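Sorting nexin-3 (PDB 1OCS) binds phosphatidylinositol 3-phosphate and helps retrieve late Golgi membrane proteins from the prevacuolar compartment by contacting their cytosolic tails. Local coordinates at residues E39-K44 / D59-C64; L68-K73 / V150-I155. One frame throughout, in Å; residues are numbered along the deposited sequence.

Contact 1: residues E39-K44 / D59-C64; sequences EVHNPK and DYEIIC
E39 and I63 face each other as an antiparallel hydrogen-bonded pair: E39 N gives to I63 O at 3.0 Å, and I63 N returns a straight bond (166°) to E39 O. Next comes V40, across from I62 in a non-hydrogen-bonded pair; its CG1, placed anti to the backbone N (chi1 179°), rests against Y60 CB at 3.8 Å. H41 pairs with E61 through H41 N to E61 O (3.0 Å) and E61 N to H41 O (2.9 Å). Their side chains run alongside each other, E61 CG 3.9 Å from H41 CE1, while N42 CB sits over one face of the H41 ring; the exact placing of the carboxylate is doubtful. An alanine here in place of E61 would remove the CG and carboxylate beside the imidazole, and the H41 ring would probably be freer to turn. Between H41 and K44 the register shifts by one residue, a beta bulge; within it P43 CB lies 3.6 Å from Y60 CD2. K44 then resumes pairing with D59, whose OD2 makes a salt bridge with R79. This bulged antiparallel hairpin forms part of the three-stranded sheet of the PX fold, and Y60 reaches R127, a phosphoinositide-binding residue.

Contact 2: residues L68-K73 / V150-I155; sequences LPSFHK and VLVRFI
F71 and V152 bring a type I turn, L68 to F71, closed by F71 N to L68 O at 3.0 Å, against residues 150-155 of helix 149-156, their CA atoms 6.0 Å apart. The contact itself is made by apolar groups. V152 CG2 stands over the centre of the F71 ring, 4.0 Å from the centroid and 13° off the ring normal, a well-centred CH-pi contact. I155 meets the same ring differently: its CD1 lies in the ring plane at the edge, 3.8 Å from F71 CE2, and the two side chains cross at about a right angle. One phenyl ring is thus gripped on a face by one residue and on its rim by another a helical turn further on. F71 CG is anti to its own carbonyl carbon (chi1 -73°), which swings the ring from the turn toward the helix. Both methyls of V152 also lie near the S70 carbonyl, with CG2 3.6 Å from S70 O, and CG1 approaches H72 CD2 at 4.1 Å. S70 OG is hydrogen-bonded to the backbone oxygen of Q145, and H72 N to E156 OE1. Beyond the ring, F71 also touches L36 and T66, and I155 packs on I38 and C64, setting this loop and helix 149-156 beside the ends of strands 36-46 and 57-66.

From the N terminus the chain runs through 39-44, makes an excursion of 14 residues and returns at 59-64, so contact 1 closes a short loop early. Only after that does 68-73 lead on toward strand 75-81; contact 2 closes a much longer loop, its ends 77 residues apart, past the helices 82-89, 93-98, 121-139 and 142-147. The two contacts therefore lie in series, neither nested nor crossed, their centres about 17 Å apart. They nevertheless meet where the sheet packs on the last helix: I62 CD1 lies 3.5 Å from F154 CE2, and C64 CB is 3.6 Å from I155 CG2. Contact 1 pairs the first two strands of the sheet, and contact 2 ties the C-terminal helix to the loop between strands 57-66 and 75-81.

Contact 1: residues E39-K44 / D59-C64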
ATOM      1  N   GLU A  39      -2.401   2.586  -8.015  1.00 14.90           N
ATOM      2  CA  GLU A  39      -1.399   1.742  -8.624  1.00 18.12           C
ATOM      3  C   GLU A  39      -0.128   1.747  -7.786  1.00 16.45           C
ATOM      4  O   GLU A  39       0.211   2.749  -7.155  1.00 15.45           O
ATOM      5  CB  GLU A  39      -1.091   2.244 -10.040  1.00 22.86           C
ATOM      6  CG  GLU A  39       0.026   1.488 -10.743  1.00 32.70           C
ATOM      7  CD  GLU A  39       0.265   1.977 -12.166  1.00 38.23           C
ATOM      8  OE1 GLU A  39       1.179   1.441 -12.835  1.00 40.25           O
ATOM      9  OE2 GLU A  39      -0.463   2.894 -12.611  1.00 39.82           O
ATOM     10  N   VAL A  40       0.550   0.607  -7.766  1.00 15.61           N
ATOM     11  CA  VAL A  40       1.811   0.466  -7.053  1.00 16.30           C
ATOM     12  C   VAL A  40       2.818   0.205  -8.161  1.00 17.24           C
ATOM     13  O   VAL A  40       2.657  -0.729  -8.942  1.00 18.62           O
ATOM     14  CB  VAL A  40       1.786  -0.729  -6.077  1.00 15.44           C
ATOM     15  CG1 VAL A  40       3.136  -0.850  -5.360  1.00 17.09           C
ATOM     16  CG2 VAL A  40       0.663  -0.542  -5.059  1.00 15.58           C
ATOM     17  N   HIS A  41       3.841   1.042  -8.248  1.00 17.57           N
ATOM     18  CA  HIS A  41       4.838   0.891  -9.293  1.00 20.67           C
ATOM     19  C   HIS A  41       6.108   1.640  -8.904  1.00 19.28           C
ATOM     20  O   HIS A  41       6.318   1.961  -7.735  1.00 19.54           O
ATOM     21  CB  HIS A  41       4.278   1.460 -10.602  1.00 23.05           C
ATOM     22  CG  HIS A  41       4.200   2.954 -10.618  1.00 25.57           C
ATOM     23  ND1 HIS A  41       3.658   3.680  -9.580  1.00 27.76           N
ATOM     24  CD2 HIS A  41       4.633   3.861 -11.525  1.00 27.33           C
ATOM     25  CE1 HIS A  41       3.764   4.970  -9.843  1.00 26.87           C
ATOM     26  NE2 HIS A  41       4.353   5.106 -11.018  1.00 30.35           N
ATOM     27  N   ASN A  42       6.958   1.909  -9.889  1.00 19.37           N
ATOM     28  CA  ASN A  42       8.196   2.648  -9.658  1.00 18.14           C
ATOM     29  C   ASN A  42       9.024   2.117  -8.481  1.00 18.35           C
ATOM     30  O   ASN A  42       9.394   2.871  -7.579  1.00 18.94           O
ATOM     31  CB  ASN A  42       7.869   4.125  -9.420  1.00 20.58           C
ATOM     32  CG  ASN A  42       9.102   5.013  -9.433  1.00 25.07           C
ATOM     33  OD1 ASN A  42       9.102   6.094  -8.840  1.00 28.74           O
ATOM     34  ND2 ASN A  42      10.149   4.573 -10.124  1.00 23.78           N
ATOM     35  N   PRO A  43       9.324   0.811  -8.470  1.00 18.41           N
ATOM     36  CA  PRO A  43      10.121   0.290  -7.357  1.00 19.55           C
ATOM     37  C   PRO A  43      11.528   0.878  -7.411  1.00 21.38           C
ATOM     38  O   PRO A  43      12.069   1.111  -8.497  1.00 20.93           O
ATOM     39  CB  PRO A  43      10.108  -1.217  -7.602  1.00 20.26           C
ATOM     40  CG  PRO A  43      10.036  -1.306  -9.102  1.00 21.66           C
ATOM     41  CD  PRO A  43       9.004  -0.254  -9.436  1.00 19.00           C
ATOM     42  N   LYS A  44      12.113   1.130  -6.246  1.00 20.45           N
ATOM     43  CA  LYS A  44      13.457   1.688  -6.184  1.00 23.26           C
ATOM     44  C   LYS A  44      14.282   1.101  -5.045  1.00 22.91           C
ATOM     45  O   LYS A  44      13.844   1.071  -3.895  1.00 20.90           O
ATOM     46  CB  LYS A  44      13.397   3.212  -6.017  1.00 24.94           C
ATOM     47  CG  LYS A  44      13.034   3.973  -7.288  1.00 31.85           C
ATOM     48  CD  LYS A  44      12.644   5.424  -6.992  1.00 34.79           C
ATOM     49  CE  LYS A  44      13.767   6.213  -6.331  1.00 38.36           C
ATOM     50  NZ  LYS A  44      13.310   7.578  -5.925  1.00 40.83           N
ATOM     51  N   ASP A  59      11.713   0.449  -1.868  1.00 16.75           N
ATOM     52  CA  ASP A  59      10.350   0.838  -1.566  1.00 16.61           C
ATOM     53  C   ASP A  59       9.613   1.024  -2.878  1.00 17.22           C
ATOM     54  O   ASP A  59      10.228   1.028  -3.952  1.00 17.23           O
ATOM     55  CB  ASP A  59      10.300   2.092  -0.679  1.00 16.19           C
ATOM     56  CG  ASP A  59      10.980   3.295  -1.299  1.00 18.26           C
ATOM     57  OD1 ASP A  59      11.070   4.317  -0.590  1.00 18.77           O
ATOM     58  OD2 ASP A  59      11.417   3.228  -2.470  1.00 17.92           O
ATOM     59  N   TYR A  60       8.297   1.145  -2.793  1.00 16.31           N
ATOM     60  CA  TYR A  60       7.461   1.269  -3.972  1.00 16.28           C
ATOM     61  C   TYR A  60       6.591   2.505  -3.894  1.00 17.09           C
ATOM     62  O   TYR A  60       6.184   2.922  -2.811  1.00 16.49           O
ATOM     63  CB  TYR A  60       6.568   0.031  -4.093  1.00 16.53           C
ATOM     64  CG  TYR A  60       7.334  -1.269  -3.982  1.00 17.63           C
ATOM     65  CD1 TYR A  60       7.853  -1.694  -2.757  1.00 16.51           C
ATOM     66  CD2 TYR A  60       7.590  -2.044  -5.112  1.00 18.27           C
ATOM     67  CE1 TYR A  60       8.616  -2.854  -2.659  1.00 16.75           C
ATOM     68  CE2 TYR A  60       8.351  -3.209  -5.026  1.00 20.12           C
ATOM     69  CZ  TYR A  60       8.864  -3.605  -3.798  1.00 18.65           C
ATOM     70  OH  TYR A  60       9.646  -4.731  -3.718  1.00 18.86           O
ATOM     71  N   GLU A  61       6.305   3.088  -5.047  1.00 16.65           N
ATOM     72  CA  GLU A  61       5.461   4.265  -5.080  1.00 17.71           C
ATOM     73  C   GLU A  61       3.993   3.881  -5.234  1.00 16.82           C
ATOM     74  O   GLU A  61       3.640   3.001  -6.023  1.00 15.79           O
ATOM     75  CB  GLU A  61       5.861   5.186  -6.237  1.00 19.28           C
ATOM     76  CG  GLU A  61       4.950   6.394  -6.388  1.00 24.69           C
ATOM     77  CD  GLU A  61       5.342   7.276  -7.558  1.00 26.02           C
ATOM     78  OE1 GLU A  61       6.456   7.829  -7.535  1.00 30.31           O
ATOM     79  OE2 GLU A  61       4.537   7.413  -8.499  1.00 26.71           O
ATOM     80  N   ILE A  62       3.145   4.528  -4.446  1.00 15.34           N
ATOM     81  CA  ILE A  62       1.716   4.308  -4.538  1.00 15.75           C
ATOM     82  C   ILE A  62       1.150   5.628  -5.052  1.00 15.51           C
ATOM     83  O   ILE A  62       1.392   6.686  -4.471  1.00 15.64           O
ATOM     84  CB  ILE A  62       1.069   4.005  -3.170  1.00 16.78           C
ATOM     85  CG1 ILE A  62       1.664   2.728  -2.565  1.00 18.08           C
ATOM     86  CG2 ILE A  62      -0.442   3.827  -3.350  1.00 17.43           C
ATOM     87  CD1 ILE A  62       1.036   2.337  -1.237  1.00 19.16           C
ATOM     88  N   ILE A  63       0.437   5.575  -6.169  1.00 16.12           N
ATOM     89  CA  ILE A  63      -0.176   6.774  -6.716  1.00 17.07           C
ATOM     90  C   ILE A  63      -1.675   6.523  -6.690  1.00 16.84           C
ATOM     91  O   ILE A  63      -2.154   5.499  -7.184  1.00 15.57           O
ATOM     92  CB  ILE A  63       0.310   7.076  -8.157  1.00 20.07           C
ATOM     93  CG1 ILE A  63      -0.459   8.279  -8.710  1.00 23.25           C
ATOM     94  CG2 ILE A  63       0.161   5.850  -9.040  1.00 19.80           C
ATOM     95  CD1 ILE A  63      -0.147   8.605 -10.161  1.00 29.88           C
ATOM     96  N   CYS A  64      -2.409   7.458  -6.096  1.00 15.69           N
ATOM     97  CA  CYS A  64      -3.850   7.332  -5.955  1.00 14.97           C
ATOM     98  C   CYS A  64      -4.588   8.626  -6.287  1.00 15.69           C
ATOM     99  O   CYS A  64      -4.118   9.720  -5.970  1.00 16.39           O
ATOM    100  CB  CYS A  64      -4.169   6.909  -4.510  1.00 13.47           C
ATOM    101  SG  CYS A  64      -5.929   6.756  -4.074  1.00 16.19           S
TER

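Contact 2: residues L68-K73 / V150-I155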
ATOM      1  N   LEU A  68     -13.400  10.291  -2.907  1.00 16.39           N
ATOM      2  CA  LEU A  68     -14.099   9.719  -1.747  1.00 16.12           C
ATOM      3  C   LEU A  68     -14.089  10.693  -0.567  1.00 16.62           C
ATOM      4  O   LEU A  68     -13.055  11.277  -0.238  1.00 16.03           O
ATOM      5  CB  LEU A  68     -13.451   8.395  -1.330  1.00 15.33           C
ATOM      6  CG  LEU A  68     -13.700   7.196  -2.253  1.00 16.79           C
ATOM      7  CD1 LEU A  68     -12.778   6.036  -1.876  1.00 17.17           C
ATOM      8  CD2 LEU A  68     -15.163   6.779  -2.153  1.00 15.63           C
ATOM      9  N   PRO A  69     -15.245  10.875   0.091  1.00 16.00           N
ATOM     10  CA  PRO A  69     -15.337  11.793   1.231  1.00 16.71           C
ATOM     11  C   PRO A  69     -14.427  11.486   2.418  1.00 17.08           C
ATOM     12  O   PRO A  69     -14.171  12.364   3.240  1.00 17.58           O
ATOM     13  CB  PRO A  69     -16.823  11.739   1.599  1.00 17.48           C
ATOM     14  CG  PRO A  69     -17.230  10.368   1.181  1.00 17.70           C
ATOM     15  CD  PRO A  69     -16.539  10.220  -0.158  1.00 16.87           C
ATOM     16  N   SER A  70     -13.936  10.253   2.518  1.00 16.05           N
ATOM     17  CA  SER A  70     -13.056   9.901   3.633  1.00 16.29           C
ATOM     18  C   SER A  70     -11.632  10.401   3.412  1.00 15.95           C
ATOM     19  O   SER A  70     -10.840  10.460   4.351  1.00 15.33           O
ATOM     20  CB  SER A  70     -13.037   8.382   3.858  1.00 16.64           C
ATOM     21  OG  SER A  70     -12.644   7.697   2.684  1.00 21.01           O
ATOM     22  N   PHE A  71     -11.308  10.755   2.170  1.00 15.65           N
ATOM     23  CA  PHE A  71      -9.973  11.249   1.850  1.00 17.07           C
ATOM     24  C   PHE A  71      -9.922  12.772   1.953  1.00 18.97           C
ATOM     25  O   PHE A  71     -10.953  13.435   1.878  1.00 17.67           O
ATOM     26  CB  PHE A  71      -9.550  10.787   0.454  1.00 15.34           C
ATOM     27  CG  PHE A  71      -9.209   9.322   0.383  1.00 14.22           C
ATOM     28  CD1 PHE A  71     -10.205   8.355   0.472  1.00 14.76           C
ATOM     29  CD2 PHE A  71      -7.886   8.909   0.248  1.00 12.98           C
ATOM     30  CE1 PHE A  71      -9.891   6.997   0.427  1.00 15.14           C
ATOM     31  CE2 PHE A  71      -7.562   7.553   0.201  1.00 12.47           C
ATOM     32  CZ  PHE A  71      -8.565   6.597   0.290  1.00 13.43           C
ATOM     33  N   HIS A  72      -8.716  13.316   2.111  1.00 18.69           N
ATOM     34  CA  HIS A  72      -8.536  14.756   2.282  1.00 18.62           C
ATOM     35  C   HIS A  72      -8.012  15.511   1.061  1.00 19.18           C
ATOM     36  O   HIS A  72      -7.991  16.740   1.053  1.00 18.34           O
ATOM     37  CB  HIS A  72      -7.611  15.004   3.476  1.00 18.88           C
ATOM     38  CG  HIS A  72      -8.013  14.252   4.707  1.00 19.15           C
ATOM     39  ND1 HIS A  72      -9.011  14.685   5.552  1.00 21.55           N
ATOM     40  CD2 HIS A  72      -7.594  13.062   5.199  1.00 18.49           C
ATOM     41  CE1 HIS A  72      -9.191  13.795   6.511  1.00 20.68           C
ATOM     42  NE2 HIS A  72      -8.345  12.800   6.319  1.00 20.72           N
ATOM     43  N   LYS A  73      -7.571  14.782   0.043  1.00 18.38           N
ATOM     44  CA  LYS A  73      -7.078  15.408  -1.175  1.00 18.72           C
ATOM     45  C   LYS A  73      -7.304  14.468  -2.354  1.00 18.65           C
ATOM     46  O   LYS A  73      -7.494  13.268  -2.167  1.00 17.77           O
ATOM     47  CB  LYS A  73      -5.598  15.800  -1.026  1.00 20.33           C
ATOM     48  CG  LYS A  73      -4.646  14.696  -0.607  1.00 23.80           C
ATOM     49  CD  LYS A  73      -3.412  15.312   0.058  1.00 26.18           C
ATOM     50  CE  LYS A  73      -2.271  14.327   0.189  1.00 27.98           C
ATOM     51  NZ  LYS A  73      -1.613  14.078  -1.126  1.00 30.11           N
ATOM     52  N   VAL A 150      -7.484   3.739   8.403  1.00 16.86           N
ATOM     53  CA  VAL A 150      -6.131   3.254   8.140  1.00 17.74           C
ATOM     54  C   VAL A 150      -5.826   3.267   6.644  1.00 16.42           C
ATOM     55  O   VAL A 150      -4.713   3.607   6.238  1.00 16.32           O
ATOM     56  CB  VAL A 150      -5.921   1.818   8.688  1.00 18.86           C
ATOM     57  CG1 VAL A 150      -4.530   1.322   8.325  1.00 19.80           C
ATOM     58  CG2 VAL A 150      -6.092   1.812  10.201  1.00 19.63           C
ATOM     59  N   LEU A 151      -6.812   2.892   5.832  1.00 15.60           N
ATOM     60  CA  LEU A 151      -6.659   2.875   4.374  1.00 15.14           C
ATOM     61  C   LEU A 151      -6.235   4.274   3.914  1.00 14.68           C
ATOM     62  O   LEU A 151      -5.280   4.437   3.150  1.00 12.44           O
ATOM     63  CB  LEU A 151      -7.996   2.533   3.711  1.00 15.70           C
ATOM     64  CG  LEU A 151      -8.117   1.840   2.347  1.00 20.58           C
ATOM     65  CD1 LEU A 151      -9.390   2.355   1.677  1.00 18.00           C
ATOM     66  CD2 LEU A 151      -6.906   2.074   1.468  1.00 15.48           C
ATOM     67  N   VAL A 152      -6.967   5.283   4.381  1.00 14.77           N
ATOM     68  CA  VAL A 152      -6.681   6.671   4.013  1.00 16.03           C
ATOM     69  C   VAL A 152      -5.274   7.103   4.417  1.00 15.20           C
ATOM     70  O   VAL A 152      -4.538   7.672   3.615  1.00 15.70           O
ATOM     71  CB  VAL A 152      -7.697   7.651   4.663  1.00 16.06           C
ATOM     72  CG1 VAL A 152      -7.382   9.087   4.230  1.00 16.64           C
ATOM     73  CG2 VAL A 152      -9.114   7.281   4.254  1.00 16.57           C
ATOM     74  N   ARG A 153      -4.898   6.827   5.662  1.00 17.10           N
ATOM     75  CA  ARG A 153      -3.578   7.212   6.146  1.00 17.65           C
ATOM     76  C   ARG A 153      -2.466   6.521   5.367  1.00 15.97           C
ATOM     77  O   ARG A 153      -1.459   7.143   5.028  1.00 16.65           O
ATOM     78  CB  ARG A 153      -3.437   6.890   7.639  1.00 22.14           C
ATOM     79  CG  ARG A 153      -2.188   7.498   8.278  1.00 30.00           C
ATOM     80  CD  ARG A 153      -2.239   7.397   9.799  1.00 36.72           C
ATOM     81  NE  ARG A 153      -1.589   6.191  10.307  1.00 42.79           N
ATOM     82  CZ  ARG A 153      -0.271   6.020  10.350  1.00 45.36           C
ATOM     83  NH1 ARG A 153       0.539   6.979   9.915  1.00 46.66           N
ATOM     84  NH2 ARG A 153       0.239   4.892  10.830  1.00 47.14           N
ATOM     85  N   PHE A 154      -2.646   5.234   5.082  1.00 15.37           N
ATOM     86  CA  PHE A 154      -1.640   4.469   4.344  1.00 14.61           C
ATOM     87  C   PHE A 154      -1.391   5.054   2.961  1.00 14.99           C
ATOM     88  O   PHE A 154      -0.273   5.012   2.441  1.00 14.88           O
ATOM     89  CB  PHE A 154      -2.078   3.017   4.186  1.00 13.77           C
ATOM     90  CG  PHE A 154      -1.046   2.145   3.518  1.00 15.69           C
ATOM     91  CD1 PHE A 154       0.158   1.856   4.161  1.00 15.01           C
ATOM     92  CD2 PHE A 154      -1.276   1.613   2.249  1.00 14.69           C
ATOM     93  CE1 PHE A 154       1.119   1.048   3.549  1.00 14.90           C
ATOM     94  CE2 PHE A 154      -0.321   0.805   1.630  1.00 16.05           C
ATOM     95  CZ  PHE A 154       0.880   0.522   2.284  1.00 13.65           C
ATOM     96  N   ILE A 155      -2.448   5.591   2.366  1.00 15.84           N
ATOM     97  CA  ILE A 155      -2.367   6.181   1.036  1.00 14.36           C
ATOM     98  C   ILE A 155      -1.890   7.638   1.036  1.00 15.00           C
ATOM     99  O   ILE A 155      -1.133   8.042   0.157  1.00 14.42           O
ATOM    100  CB  ILE A 155      -3.752   6.107   0.338  1.00 15.42           C
ATOM    101  CG1 ILE A 155      -4.059   4.653  -0.039  1.00 12.75           C
ATOM    102  CG2 ILE A 155      -3.792   7.035  -0.885  1.00 13.38           C
ATOM    103  CD1 ILE A 155      -5.487   4.424  -0.501  1.00 13.13           C
TER